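Local coordinates for serine protease p27 (Human astrovirus 1, PDB 2W5E), which is a trypsin-like serine protease that probably cleaves the viral polyprotein into its functional products, at residues I32-H37 and D65-T70. Sequence-based numbering, arbitrary orientation.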
ATOM      1  N   ILE A  32       9.380  -2.505 -22.718  1.00 27.05           N
ATOM      2  CA  ILE A  32       9.328  -3.931 -22.463  1.00 26.45           C
ATOM      3  C   ILE A  32      10.707  -4.466 -22.861  1.00 26.61           C
ATOM      4  O   ILE A  32      11.159  -4.265 -24.000  1.00 26.34           O
ATOM      5  CB  ILE A  32       8.207  -4.627 -23.268  1.00 26.70           C
ATOM      6  CG1 ILE A  32       6.837  -4.052 -22.889  1.00 26.33           C
ATOM      7  CG2 ILE A  32       8.258  -6.145 -23.063  1.00 25.31           C
ATOM      8  CD1 ILE A  32       5.686  -4.481 -23.790  1.00 26.40           C
ATOM      9  N   VAL A  33      11.377  -5.120 -21.914  1.00 26.05           N
ATOM     10  CA  VAL A  33      12.728  -5.640 -22.121  1.00 25.90           C
ATOM     11  C   VAL A  33      12.670  -7.154 -22.335  1.00 25.79           C
ATOM     12  O   VAL A  33      11.912  -7.851 -21.657  1.00 25.28           O
ATOM     13  CB  VAL A  33      13.665  -5.302 -20.917  1.00 26.05           C
ATOM     14  CG1 VAL A  33      15.121  -5.650 -21.233  1.00 25.79           C
ATOM     15  CG2 VAL A  33      13.557  -3.824 -20.532  1.00 25.54           C
ATOM     16  N   THR A  34      13.454  -7.649 -23.290  1.00 25.70           N
ATOM     17  CA  THR A  34      13.571  -9.096 -23.533  1.00 25.97           C
ATOM     18  C   THR A  34      14.952  -9.444 -24.103  1.00 26.36           C
ATOM     19  O   THR A  34      15.817  -8.572 -24.209  1.00 25.96           O
ATOM     20  CB  THR A  34      12.411  -9.635 -24.425  1.00 25.91           C
ATOM     21  OG1 THR A  34      12.389 -11.069 -24.395  1.00 25.59           O
ATOM     22  CG2 THR A  34      12.535  -9.141 -25.878  1.00 25.57           C
ATOM     23  N   ALA A  35      15.162 -10.717 -24.438  1.00 26.98           N
ATOM     24  CA  ALA A  35      16.401 -11.158 -25.082  1.00 27.86           C
ATOM     25  C   ALA A  35      16.320 -10.902 -26.586  1.00 28.36           C
ATOM     26  O   ALA A  35      15.247 -11.006 -27.180  1.00 28.14           O
ATOM     27  CB  ALA A  35      16.654 -12.635 -24.803  1.00 27.76           C
ATOM     28  N   ALA A  36      17.454 -10.575 -27.197  1.00 29.23           N
ATOM     29  CA  ALA A  36      17.500 -10.278 -28.629  1.00 30.19           C
ATOM     30  C   ALA A  36      16.873 -11.383 -29.487  1.00 30.69           C
ATOM     31  O   ALA A  36      16.122 -11.094 -30.418  1.00 30.61           O
ATOM     32  CB  ALA A  36      18.921  -9.986 -29.074  1.00 30.16           C
ATOM     33  N   HIS A  37      17.158 -12.643 -29.163  1.00 31.53           N
ATOM     34  CA  HIS A  37      16.659 -13.757 -29.982  1.00 32.44           C
ATOM     35  C   HIS A  37      15.151 -14.023 -29.857  1.00 32.65           C
ATOM     36  O   HIS A  37      14.577 -14.728 -30.682  1.00 32.46           O
ATOM     37  CB  HIS A  37      17.489 -15.034 -29.781  1.00 32.76           C
ATOM     38  CG  HIS A  37      17.205 -15.760 -28.504  1.00 33.61           C
ATOM     39  ND1 HIS A  37      17.888 -15.506 -27.334  1.00 34.41           N
ATOM     40  CD2 HIS A  37      16.329 -16.753 -28.222  1.00 33.95           C
ATOM     41  CE1 HIS A  37      17.439 -16.304 -26.382  1.00 34.45           C
ATOM     42  NE2 HIS A  37      16.494 -17.072 -26.895  1.00 35.33           N
ATOM     43  N   ASP A  65      22.985  -8.753 -26.161  1.00 39.60           N
ATOM     44  CA  ASP A  65      21.901  -9.576 -26.687  1.00 38.96           C
ATOM     45  C   ASP A  65      20.575  -9.316 -25.958  1.00 38.16           C
ATOM     46  O   ASP A  65      19.927 -10.234 -25.454  1.00 37.86           O
ATOM     47  CB  ASP A  65      22.288 -11.063 -26.637  1.00 39.29           C
ATOM     48  CG  ASP A  65      23.404 -11.420 -27.625  1.00 40.27           C
ATOM     49  OD1 ASP A  65      23.524 -10.760 -28.679  1.00 40.55           O
ATOM     50  OD2 ASP A  65      24.160 -12.373 -27.347  1.00 41.63           O
ATOM     51  N   ILE A  66      20.188  -8.043 -25.922  1.00 37.18           N
ATOM     52  CA  ILE A  66      18.967  -7.591 -25.267  1.00 36.70           C
ATOM     53  C   ILE A  66      18.185  -6.722 -26.258  1.00 35.82           C
ATOM     54  O   ILE A  66      18.775  -6.076 -27.124  1.00 35.64           O
ATOM     55  CB  ILE A  66      19.295  -6.814 -23.951  1.00 36.63           C
ATOM     56  CG1 ILE A  66      19.870  -7.768 -22.893  1.00 36.87           C
ATOM     57  CG2 ILE A  66      18.067  -6.110 -23.387  1.00 37.41           C
ATOM     58  CD1 ILE A  66      20.578  -7.065 -21.738  1.00 37.29           C
ATOM     59  N   ALA A  67      16.861  -6.729 -26.134  1.00 34.91           N
ATOM     60  CA  ALA A  67      15.989  -5.920 -26.984  1.00 34.03           C
ATOM     61  C   ALA A  67      15.074  -5.020 -26.150  1.00 33.45           C
ATOM     62  O   ALA A  67      14.539  -5.440 -25.125  1.00 32.80           O
ATOM     63  CB  ALA A  67      15.167  -6.815 -27.903  1.00 34.07           C
ATOM     64  N   PHE A  68      14.905  -3.780 -26.603  1.00 32.72           N
ATOM     65  CA  PHE A  68      14.000  -2.835 -25.958  1.00 31.97           C
ATOM     66  C   PHE A  68      12.812  -2.533 -26.865  1.00 31.47           C
ATOM     67  O   PHE A  68      12.979  -2.087 -28.000  1.00 30.84           O
ATOM     68  CB  PHE A  68      14.737  -1.545 -25.570  1.00 32.04           C
ATOM     69  CG  PHE A  68      15.816  -1.748 -24.543  1.00 32.08           C
ATOM     70  CD1 PHE A  68      15.522  -1.690 -23.180  1.00 32.53           C
ATOM     71  CD2 PHE A  68      17.126  -1.996 -24.934  1.00 32.08           C
ATOM     72  CE1 PHE A  68      16.521  -1.888 -22.224  1.00 32.07           C
ATOM     73  CE2 PHE A  68      18.129  -2.193 -23.988  1.00 32.79           C
ATOM     74  CZ  PHE A  68      17.824  -2.134 -22.626  1.00 32.43           C
ATOM     75  N   ILE A  69      11.619  -2.786 -26.340  1.00 30.76           N
ATOM     76  CA  ILE A  69      10.367  -2.607 -27.057  1.00 30.44           C
ATOM     77  C   ILE A  69       9.574  -1.477 -26.387  1.00 30.33           C
ATOM     78  O   ILE A  69       9.437  -1.457 -25.168  1.00 30.03           O
ATOM     79  CB  ILE A  69       9.542  -3.923 -27.031  1.00 30.14           C
ATOM     80  CG1 ILE A  69      10.319  -5.059 -27.714  1.00 30.40           C
ATOM     81  CG2 ILE A  69       8.164  -3.727 -27.653  1.00 30.17           C
ATOM     82  CD1 ILE A  69       9.914  -6.449 -27.273  1.00 29.51           C
ATOM     83  N   THR A  70       9.059  -0.538 -27.182  1.00 29.90           N
ATOM     84  CA  THR A  70       8.198   0.525 -26.656  1.00 29.59           C
ATOM     85  C   THR A  70       6.894  -0.076 -26.123  1.00 29.04           C
ATOM     86  O   THR A  70       6.198  -0.796 -26.844  1.00 28.93           O
ATOM     87  CB  THR A  70       7.923   1.611 -27.735  1.00 29.89           C
ATOM     88  OG1 THR A  70       9.166   2.195 -28.147  1.00 30.26           O
ATOM     89  CG2 THR A  70       7.004   2.710 -27.202  1.00 30.01           C
TER
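Asp65 O is gripped by two donors, Ala36 N at 3.0 Å and Gln143 NE2, and this illustrates how a barrel of the chymotrypsin-like fold brings the His and Asp of the triad to neighbouring strand ends. Strands 31-35 and 66-70 are antiparallel neighbours in the first of two six-stranded barrels; His37 follows one and Asp65 precedes the other, so the pairing probably helps set the spacing of these two of the three charge-relay residues. Ala36 N meets the Asp65 carbonyl from above its plane, 65° out, just where Ala35 takes the N-cap position of the short helix carrying His37, whose NE2 is hydrogen-bonded to Ser127 OG. Further along, Thr34 and Ala67 exchange two backbone bonds, as do Ile32 and Ile69, the shortest being Ile32 N to Ile69 O at 2.7 Å. On one face of the sheet, Thr34 CG2 reaches both Ala67 CB and, at 4.0 Å, Ile69 CD1; with chi1 at -167° the methyl sits between backbone N and carbonyl carbon, while OG1 turns to bond Thr24 O. Ile32 and Ile69 extend this face against Ile16 of strand 13-18. The other face holds Val33, which forks: CG2 lies beside the Phe68 ring, 3.9 Å from CE1, and CG1 meets Ile66 CG2 at 3.7 Å.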